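Local coordinates for Thiol:disulfide interchange protein (Proteus mirabilis, PDB 4OD7), which probably acts as a periplasmic thiol:disulfide oxidoreductase of the DsbA subfamily, passing disulfide bonds to folding proteins through a thioredoxin-like domain, at residues G20-V25 with A59-D64; F27-S32 with D64-L69. The protein carries 1 engineered substitution. All blocks are in the same frame, centred on the assembly; numbering follows the deposited sequence.

Interaction 1 of 2, residues G20-V25 with A59-D64. With SCN (thiocyanate ion), chain G.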
ATOM      1  N   GLY A  20      -8.050 -13.031  11.055  1.00 35.71           N
ATOM      2  CA  GLY A  20      -9.028 -12.619  10.059  1.00 35.95           C
ATOM      3  C   GLY A  20      -8.574 -11.398   9.320  1.00 35.77           C
ATOM      4  O   GLY A  20      -9.366 -10.504   9.009  1.00 34.22           O
ATOM      5  N   ALA A  21      -7.272 -11.356   9.088  1.00 36.20           N
ATOM      6  CA  ALA A  21      -6.667 -10.371   8.220  1.00 31.17           C
ATOM      7  C   ALA A  21      -6.655 -10.960   6.832  1.00 31.18           C
ATOM      8  O   ALA A  21      -6.659 -12.172   6.681  1.00 34.12           O
ATOM      9  CB  ALA A  21      -5.254 -10.022   8.673  1.00 25.44           C
ATOM     10  N   PRO A  22      -6.642 -10.111   5.808  1.00 26.87           N
ATOM     11  CA  PRO A  22      -6.383 -10.582   4.449  1.00 25.40           C
ATOM     12  C   PRO A  22      -5.072 -11.383   4.358  1.00 25.72           C
ATOM     13  O   PRO A  22      -4.213 -11.227   5.237  1.00 26.63           O
ATOM     14  CB  PRO A  22      -6.290  -9.285   3.660  1.00 21.74           C
ATOM     15  CG  PRO A  22      -7.056  -8.335   4.435  1.00 20.46           C
ATOM     16  CD  PRO A  22      -6.881  -8.665   5.844  1.00 21.88           C
ATOM     17  N   GLN A  23      -4.902 -12.220   3.336  1.00 25.21           N
ATOM     18  CA  GLN A  23      -3.683 -13.070   3.245  1.00 28.41           C
ATOM     19  C   GLN A  23      -2.422 -12.181   2.996  1.00 26.94           C
ATOM     20  O   GLN A  23      -1.304 -12.494   3.444  1.00 26.53           O
ATOM     21  CB  GLN A  23      -3.821 -14.112   2.144  1.00 37.17           C
ATOM     22  CG  GLN A  23      -4.543 -15.373   2.534  1.00 65.45           C
ATOM     23  CD  GLN A  23      -4.890 -16.197   1.319  1.00 62.21           C
ATOM     24  OE1 GLN A  23      -5.845 -15.888   0.606  1.00 64.18           O
ATOM     25  NE2 GLN A  23      -4.090 -17.218   1.041  1.00 41.97           N
ATOM     26  N   VAL A  24      -2.616 -11.112   2.224  1.00 26.16           N
ATOM     27  CA  VAL A  24      -1.576 -10.092   2.026  1.00 25.21           C
ATOM     28  C   VAL A  24      -2.102  -8.661   2.344  1.00 21.47           C
ATOM     29  O   VAL A  24      -3.081  -8.216   1.760  1.00 21.09           O
ATOM     30  CB  VAL A  24      -1.011 -10.115   0.585  1.00 25.28           C
ATOM     31  CG1 VAL A  24       0.117  -9.093   0.461  1.00 23.30           C
ATOM     32  CG2 VAL A  24      -0.466 -11.490   0.221  1.00 24.28           C
ATOM     33  N   VAL A  25      -1.449  -7.951   3.267  1.00 20.05           N
ATOM     34  CA  VAL A  25      -1.781  -6.556   3.552  1.00 18.23           C
ATOM     35  C   VAL A  25      -0.563  -5.648   3.277  1.00 19.12           C
ATOM     36  O   VAL A  25       0.471  -5.768   3.918  1.00 21.66           O
ATOM     37  CB  VAL A  25      -2.218  -6.319   4.993  1.00 19.03           C
ATOM     38  CG1 VAL A  25      -2.689  -4.868   5.148  1.00 19.43           C
ATOM     39  CG2 VAL A  25      -3.339  -7.302   5.405  1.00 19.57           C
ATOM     40  N   ALA A  59      -5.111  -6.840   0.267  1.00 21.42           N
ATOM     41  CA  ALA A  59      -5.490  -5.520   0.751  1.00 19.74           C
ATOM     42  C   ALA A  59      -4.295  -4.566   0.581  1.00 21.65           C
ATOM     43  O   ALA A  59      -3.138  -4.994   0.636  1.00 19.10           O
ATOM     44  CB  ALA A  59      -5.924  -5.581   2.203  1.00 17.25           C
ATOM     45  N   ARG A  60      -4.598  -3.280   0.388  1.00 18.84           N
ATOM     46  CA  ARG A  60      -3.604  -2.197   0.290  1.00 15.56           C
ATOM     47  C   ARG A  60      -4.154  -1.049   1.062  1.00 16.50           C
ATOM     48  O   ARG A  60      -5.161  -0.508   0.658  1.00 17.15           O
ATOM     49  CB  ARG A  60      -3.363  -1.816  -1.156  1.00 16.49           C
ATOM     50  CG  ARG A  60      -2.332  -0.757  -1.391  1.00 15.90           C
ATOM     51  CD  ARG A  60      -2.050  -0.640  -2.869  1.00 18.01           C
ATOM     52  NE  ARG A  60      -1.232   0.525  -3.224  1.00 18.25           N
ATOM     53  CZ  ARG A  60       0.080   0.599  -3.087  1.00 17.17           C
ATOM     54  NH1 ARG A  60       0.752  -0.400  -2.579  1.00 15.99           N
ATOM     55  NH2 ARG A  60       0.742   1.677  -3.418  1.00 17.84           N
ATOM     56  N   TYR A  61      -3.497  -0.691   2.163  1.00 14.85           N
ATOM     57  CA  TYR A  61      -3.950   0.344   3.090  1.00 14.94           C
ATOM     58  C   TYR A  61      -3.013   1.539   3.098  1.00 15.02           C
ATOM     59  O   TYR A  61      -1.800   1.381   3.032  1.00 14.14           O
ATOM     60  CB  TYR A  61      -4.056  -0.222   4.490  1.00 15.53           C
ATOM     61  CG  TYR A  61      -5.080  -1.348   4.649  1.00 16.56           C
ATOM     62  CD1 TYR A  61      -6.200  -1.440   3.826  1.00 15.14           C
ATOM     63  CD2 TYR A  61      -4.901  -2.332   5.629  1.00 16.51           C
ATOM     64  CE1 TYR A  61      -7.123  -2.499   4.001  1.00 14.77           C
ATOM     65  CE2 TYR A  61      -5.794  -3.360   5.804  1.00 15.30           C
ATOM     66  CZ  TYR A  61      -6.883  -3.452   4.993  1.00 17.38           C
ATOM     67  OH  TYR A  61      -7.735  -4.508   5.217  1.00 23.64           O
ATOM     68  N   HIS A  62      -3.595   2.732   3.199  1.00 17.03           N
ATOM     69  CA  HIS A  62      -2.839   3.975   3.296  1.00 14.43           C
ATOM     70  C   HIS A  62      -2.654   4.361   4.781  1.00 16.72           C
ATOM     71  O   HIS A  62      -3.510   4.071   5.664  1.00 16.00           O
ATOM     72  CB  HIS A  62      -3.544   5.089   2.535  1.00 12.78           C
ATOM     73  CG  HIS A  62      -2.724   6.336   2.404  1.00 13.16           C
ATOM     74  ND1 HIS A  62      -2.673   7.308   3.378  1.00 13.29           N
ATOM     75  CD2 HIS A  62      -1.935   6.774   1.395  1.00 12.78           C
ATOM     76  CE1 HIS A  62      -1.881   8.291   2.977  1.00 14.32           C
ATOM     77  NE2 HIS A  62      -1.418   7.991   1.778  1.00 13.59           N
ATOM     78  N   VAL A  63      -1.494   4.950   5.063  1.00 12.68           N
ATOM     79  CA  VAL A  63      -1.176   5.338   6.417  1.00 14.21           C
ATOM     80  C   VAL A  63      -1.366   6.855   6.640  1.00 15.45           C
ATOM     81  O   VAL A  63      -1.156   7.656   5.762  1.00 16.75           O
ATOM     82  CB  VAL A  63       0.282   4.934   6.774  1.00 16.03           C
ATOM     83  CG1 VAL A  63       0.522   3.417   6.556  1.00 13.60           C
ATOM     84  CG2 VAL A  63       1.290   5.776   6.009  1.00 14.94           C
ATOM     85  N   ASP A  64      -1.733   7.231   7.857  1.00 18.32           N
ATOM     86  CA  ASP A  64      -2.031   8.613   8.180  1.00 18.21           C
ATOM     87  C   ASP A  64      -0.816   9.386   8.560  1.00 17.86           C
ATOM     88  O   ASP A  64      -0.851  10.610   8.541  1.00 20.52           O
ATOM     89  CB  ASP A  64      -2.995   8.714   9.358  1.00 22.10           C
ATOM     90  CG  ASP A  64      -4.395   8.242   9.054  1.00 22.37           C
ATOM     91  OD1 ASP A  64      -4.742   7.904   7.902  1.00 20.90           O
ATOM     92  OD2 ASP A  64      -5.147   8.165  10.038  1.00 24.43           O
TER
HETATM   93  S   SCN G 201       3.723  -2.783   0.625  1.00 25.88           S
HETATM   94  C   SCN G 201       3.701  -1.713  -0.749  1.00 18.14           C
HETATM   95  N   SCN G 201       3.777  -0.917  -1.629  1.00 12.81           N

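Interaction 2 of 2, residues F27-S32 with D64-L69. Engineered in segment 27-32: Ser-32 (natural residue Cys).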
ATOM      1  N   PHE A  27       0.996  -1.738   3.134  1.00 16.63           N
ATOM      2  CA  PHE A  27       0.912  -0.439   3.792  1.00 14.86           C
ATOM      3  C   PHE A  27       1.793   0.577   3.044  1.00 15.27           C
ATOM      4  O   PHE A  27       2.979   0.327   2.807  1.00 15.02           O
ATOM      5  CB  PHE A  27       1.375  -0.569   5.228  1.00 16.88           C
ATOM      6  CG  PHE A  27       0.507  -1.455   6.063  1.00 15.61           C
ATOM      7  CD1 PHE A  27      -0.558  -0.951   6.771  1.00 17.66           C
ATOM      8  CD2 PHE A  27       0.790  -2.802   6.178  1.00 16.39           C
ATOM      9  CE1 PHE A  27      -1.338  -1.814   7.556  1.00 17.25           C
ATOM     10  CE2 PHE A  27       0.010  -3.641   6.953  1.00 18.06           C
ATOM     11  CZ  PHE A  27      -1.040  -3.152   7.636  1.00 17.38           C
ATOM     12  N   PHE A  28       1.232   1.733   2.724  1.00 15.92           N
ATOM     13  CA  PHE A  28       1.959   2.739   1.947  1.00 11.53           C
ATOM     14  C   PHE A  28       1.485   4.125   2.295  1.00 11.73           C
ATOM     15  O   PHE A  28       0.495   4.294   2.984  1.00 13.90           O
ATOM     16  CB  PHE A  28       1.788   2.455   0.439  1.00 12.08           C
ATOM     17  CG  PHE A  28       0.493   2.986  -0.156  1.00 14.26           C
ATOM     18  CD1 PHE A  28       0.480   4.130  -0.959  1.00 13.70           C
ATOM     19  CD2 PHE A  28      -0.721   2.331   0.072  1.00 11.78           C
ATOM     20  CE1 PHE A  28      -0.701   4.587  -1.512  1.00 10.06           C
ATOM     21  CE2 PHE A  28      -1.888   2.806  -0.470  1.00 14.06           C
ATOM     22  CZ  PHE A  28      -1.863   3.931  -1.276  1.00 12.37           C
ATOM     23  N   SER A  29       2.201   5.112   1.786  1.00 10.55           N
ATOM     24  CA  SER A  29       1.807   6.495   1.843  1.00 11.72           C
ATOM     25  C   SER A  29       2.116   7.172   0.497  1.00 13.13           C
ATOM     26  O   SER A  29       3.170   6.939  -0.116  1.00 13.90           O
ATOM     27  CB  SER A  29       2.546   7.240   2.973  1.00 13.66           C
ATOM     28  OG  SER A  29       2.245   8.623   2.963  1.00 15.10           O
ATOM     29  N   PHE A  30       1.194   8.012   0.043  1.00 13.74           N
ATOM     30  CA  PHE A  30       1.419   8.798  -1.150  1.00 11.27           C
ATOM     31  C   PHE A  30       2.520   9.804  -0.925  1.00 13.60           C
ATOM     32  O   PHE A  30       3.106  10.295  -1.872  1.00 16.82           O
ATOM     33  CB  PHE A  30       0.177   9.513  -1.562  1.00 12.42           C
ATOM     34  CG  PHE A  30      -0.804   8.635  -2.255  1.00 12.13           C
ATOM     35  CD1 PHE A  30      -0.500   8.097  -3.515  1.00 12.30           C
ATOM     36  CD2 PHE A  30      -2.040   8.346  -1.669  1.00 11.37           C
ATOM     37  CE1 PHE A  30      -1.412   7.304  -4.203  1.00 12.86           C
ATOM     38  CE2 PHE A  30      -2.959   7.546  -2.345  1.00 13.66           C
ATOM     39  CZ  PHE A  30      -2.624   7.005  -3.615  1.00 14.46           C
ATOM     40  N   TYR A  31       2.843  10.057   0.336  1.00 14.34           N
ATOM     41  CA  TYR A  31       3.931  10.978   0.695  1.00 15.02           C
ATOM     42  C   TYR A  31       5.332  10.394   0.696  1.00 15.30           C
ATOM     43  O   TYR A  31       6.285  11.116   0.618  1.00 14.53           O
ATOM     44  CB  TYR A  31       3.666  11.537   2.073  1.00 16.77           C
ATOM     45  CG  TYR A  31       2.622  12.626   2.128  1.00 17.78           C
ATOM     46  CD1 TYR A  31       2.969  13.933   1.830  1.00 18.72           C
ATOM     47  CD2 TYR A  31       1.305  12.359   2.478  1.00 17.46           C
ATOM     48  CE1 TYR A  31       2.051  14.946   1.917  1.00 19.74           C
ATOM     49  CE2 TYR A  31       0.373  13.385   2.552  1.00 19.55           C
ATOM     50  CZ  TYR A  31       0.766  14.668   2.266  1.00 19.69           C
ATOM     51  OH  TYR A  31      -0.090  15.722   2.327  1.00 23.03           O
ATOM     52  N   SER A  32       5.415   9.077   0.707  1.00 14.41           N
ATOM     53  CA  SER A  32       6.633   8.340   0.885  1.00 13.67           C
ATOM     54  C   SER A  32       7.417   8.149  -0.441  1.00 13.96           C
ATOM     55  O   SER A  32       6.918   7.543  -1.395  1.00 15.01           O
ATOM     56  CB  SER A  32       6.260   6.994   1.521  1.00 14.21           C
ATOM     57  OG  SER A  32       7.242   6.019   1.314  1.00 14.58           O
ATOM     58  N   ASP A  64      -1.733   7.231   7.857  1.00 18.32           N
ATOM     59  CA  ASP A  64      -2.031   8.613   8.180  1.00 18.21           C
ATOM     60  C   ASP A  64      -0.816   9.386   8.560  1.00 17.86           C
ATOM     61  O   ASP A  64      -0.851  10.610   8.541  1.00 20.52           O
ATOM     62  CB  ASP A  64      -2.995   8.714   9.358  1.00 22.10           C
ATOM     63  CG  ASP A  64      -4.395   8.242   9.054  1.00 22.37           C
ATOM     64  OD1 ASP A  64      -4.742   7.904   7.902  1.00 20.90           O
ATOM     65  OD2 ASP A  64      -5.147   8.165  10.038  1.00 24.43           O
ATOM     66  N   PHE A  65       0.250   8.676   8.930  1.00 19.15           N
ATOM     67  CA  PHE A  65       1.302   9.290   9.730  1.00 22.33           C
ATOM     68  C   PHE A  65       2.383  10.024   8.945  1.00 21.80           C
ATOM     69  O   PHE A  65       3.234  10.665   9.550  1.00 23.39           O
ATOM     70  CB  PHE A  65       1.957   8.262  10.697  1.00 23.94           C
ATOM     71  CG  PHE A  65       2.507   6.996  10.053  1.00 19.87           C
ATOM     72  CD1 PHE A  65       3.731   6.977   9.436  1.00 19.66           C
ATOM     73  CD2 PHE A  65       1.822   5.815  10.158  1.00 19.86           C
ATOM     74  CE1 PHE A  65       4.220   5.829   8.886  1.00 18.78           C
ATOM     75  CE2 PHE A  65       2.312   4.666   9.602  1.00 20.27           C
ATOM     76  CZ  PHE A  65       3.521   4.667   8.975  1.00 20.02           C
ATOM     77  N   LEU A  66       2.323   9.991   7.623  1.00 20.42           N
ATOM     78  CA  LEU A  66       3.218  10.818   6.839  1.00 21.06           C
ATOM     79  C   LEU A  66       2.427  11.940   6.204  1.00 20.51           C
ATOM     80  O   LEU A  66       1.304  11.740   5.783  1.00 20.84           O
ATOM     81  CB  LEU A  66       3.933   9.999   5.788  1.00 20.27           C
ATOM     82  CG  LEU A  66       4.858   8.893   6.327  1.00 18.89           C
ATOM     83  CD1 LEU A  66       5.506   8.122   5.179  1.00 19.02           C
ATOM     84  CD2 LEU A  66       5.905   9.474   7.249  1.00 17.83           C
ATOM     85  N   GLY A  67       3.001  13.138   6.230  1.00 18.14           N
ATOM     86  CA  GLY A  67       2.540  14.248   5.434  1.00 17.49           C
ATOM     87  C   GLY A  67       1.488  15.043   6.151  1.00 22.20           C
ATOM     88  O   GLY A  67       0.808  14.508   7.023  1.00 25.13           O
ATOM     89  N   PRO A  68       1.341  16.323   5.803  1.00 23.01           N
ATOM     90  CA  PRO A  68       0.323  17.152   6.439  1.00 24.00           C
ATOM     91  C   PRO A  68      -1.095  16.666   6.204  1.00 23.59           C
ATOM     92  O   PRO A  68      -1.913  16.712   7.120  1.00 25.67           O
ATOM     93  CB  PRO A  68       0.535  18.518   5.796  1.00 20.23           C
ATOM     94  CG  PRO A  68       1.887  18.533   5.399  1.00 20.48           C
ATOM     95  CD  PRO A  68       2.208  17.138   4.953  1.00 24.28           C
ATOM     96  N   LEU A  69      -1.338  16.110   5.020  1.00 23.69           N
ATOM     97  CA  LEU A  69      -2.663  15.607   4.674  1.00 20.40           C
ATOM     98  C   LEU A  69      -2.733  14.064   4.671  1.00 19.57           C
ATOM     99  O   LEU A  69      -3.518  13.469   3.944  1.00 16.37           O
ATOM    100  CB  LEU A  69      -3.060  16.172   3.305  1.00 18.07           C
ATOM    101  CG  LEU A  69      -3.110  17.717   3.220  1.00 21.02           C
ATOM    102  CD1 LEU A  69      -3.337  18.231   1.820  1.00 21.64           C
ATOM    103  CD2 LEU A  69      -4.247  18.241   4.110  1.00 21.79           C
TER
HETATM  104  O   HOH W   1       0.659   9.069   5.033  1.00 15.18           O

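Interaction 1 of 2, residues G20-V25 with A59-D64
Val-25 and Ala-59 lie side by side as a parallel beta bridge between neighbouring strands, their CA atoms 4.8 Å apart. The N-H of Ala-59 gives a 2.9 Å hydrogen bond to Val-24 O, bent at the hydrogen (135°). One residue further on, the CA-H of Val-25 points at Ala-59 O, a CA-H...O contact of 3.6 Å that fills in between the regular backbone bonds.

The side chains of the bridged pair, Val-25 and Ala-59, stand on the same face of the sheet, and Tyr-61 joins them there. Val-25 has CG1 anti to its backbone N (chi1 -174°), which sends this methyl to the ring of Tyr-61; it settles obliquely by the CD2-CE2 bond, 3.4 Å from CD2, a snug fit. From the far end of the ring Pro-22 closes in: its CG lies 3.7 Å from Ala-59 CB and 4.0 Å from Tyr-61 OH, so the proline rounds off the apolar cluster. Arg-60 turns to the other face. Its extended chain carries NH1 to a thiocyanate ion, probably from the crystallisation liquor, whose N takes a 3.2 Å hydrogen bond from NH1 in the guanidinium plane; NH1 also forms a salt bridge with Glu-26.

Strand 58-62 is one of the two outermost strands of the thioredoxin-fold sheet, and 24-28, its neighbour, is paired on its other side with 153-156. Helix 130-145 packs on Tyr-61, while Trp-77 of helix 70-83 bonds to Arg-60 O.

Interaction 2 of 2, residues F27-S32 with D64-L69
Ser-29 OG has two hydrogen-bond partners: it accepts the N-H of Tyr-31 at 3.1 Å, an ST turn, and donates a hydrogen bond to a water 2.6 Å from OG. That water in turn donates to Leu-66 O, so a single molecule ties the turn at 29-32 to the backbone of 64-69. With OG anti to the backbone N (chi1 175°), the hydroxyl reaches the Leu-66 side and also touches Leu-66 CB.

Tyr-31 does most of the packing. Gly-67 CA sits squarely over the middle of one face of its ring, 3.4 Å from the centroid and 2° off the normal, a CH-pi contact that lays the backbone of Gly-67 directly against the ring. Pro-68 CD comes obliquely to CE1 at 3.7 Å, and at the end of the ring the OH accepts the N-H of Leu-69 at 3.0 Å with a bend to 146°. Leu-69 is the N-cap residue of helix 70-83, so the tyrosine holds the backbone just where that helix starts. Leu-66 completes the contact from the other end of the tyrosine: its CD1 touches both Ser-29 CB (3.8 Å) and the CB of the engineered Ser-32 (3.9 Å).

Ser-32, a cysteine in the natural redox-active pair with Cys-35, caps Cys-35 N and bonds to an acidic side chain of the bound peptide, whose backbone rests on Leu-66. Ile-97 of helix 86-99 and Met-73 of helix 70-83 pack against Tyr-31, joining the active-site turn after strand 24-28 to the helices beside it.

How the interactions relate
The centres of the two contacts are 15 Å apart, along the same pair of neighbouring strands, 24-28 and 58-62. Their segments alternate in the sequence, 20-25, 27-32, 59-64 and then 64-69, with Asp-64 shared. Interaction 1 lies toward the start of the parallel pair; interaction 2 joins the loops that leave its far end. Between them the strands stay zipped, with Phe-28 N and O probably hydrogen-bonded to Tyr-61 O and Val-63 N. The same strand pair thus runs from interaction 1 to the turn and loop of interaction 2, where Ser-32 and the bound peptide lie beside the loop leading into helix 70-83.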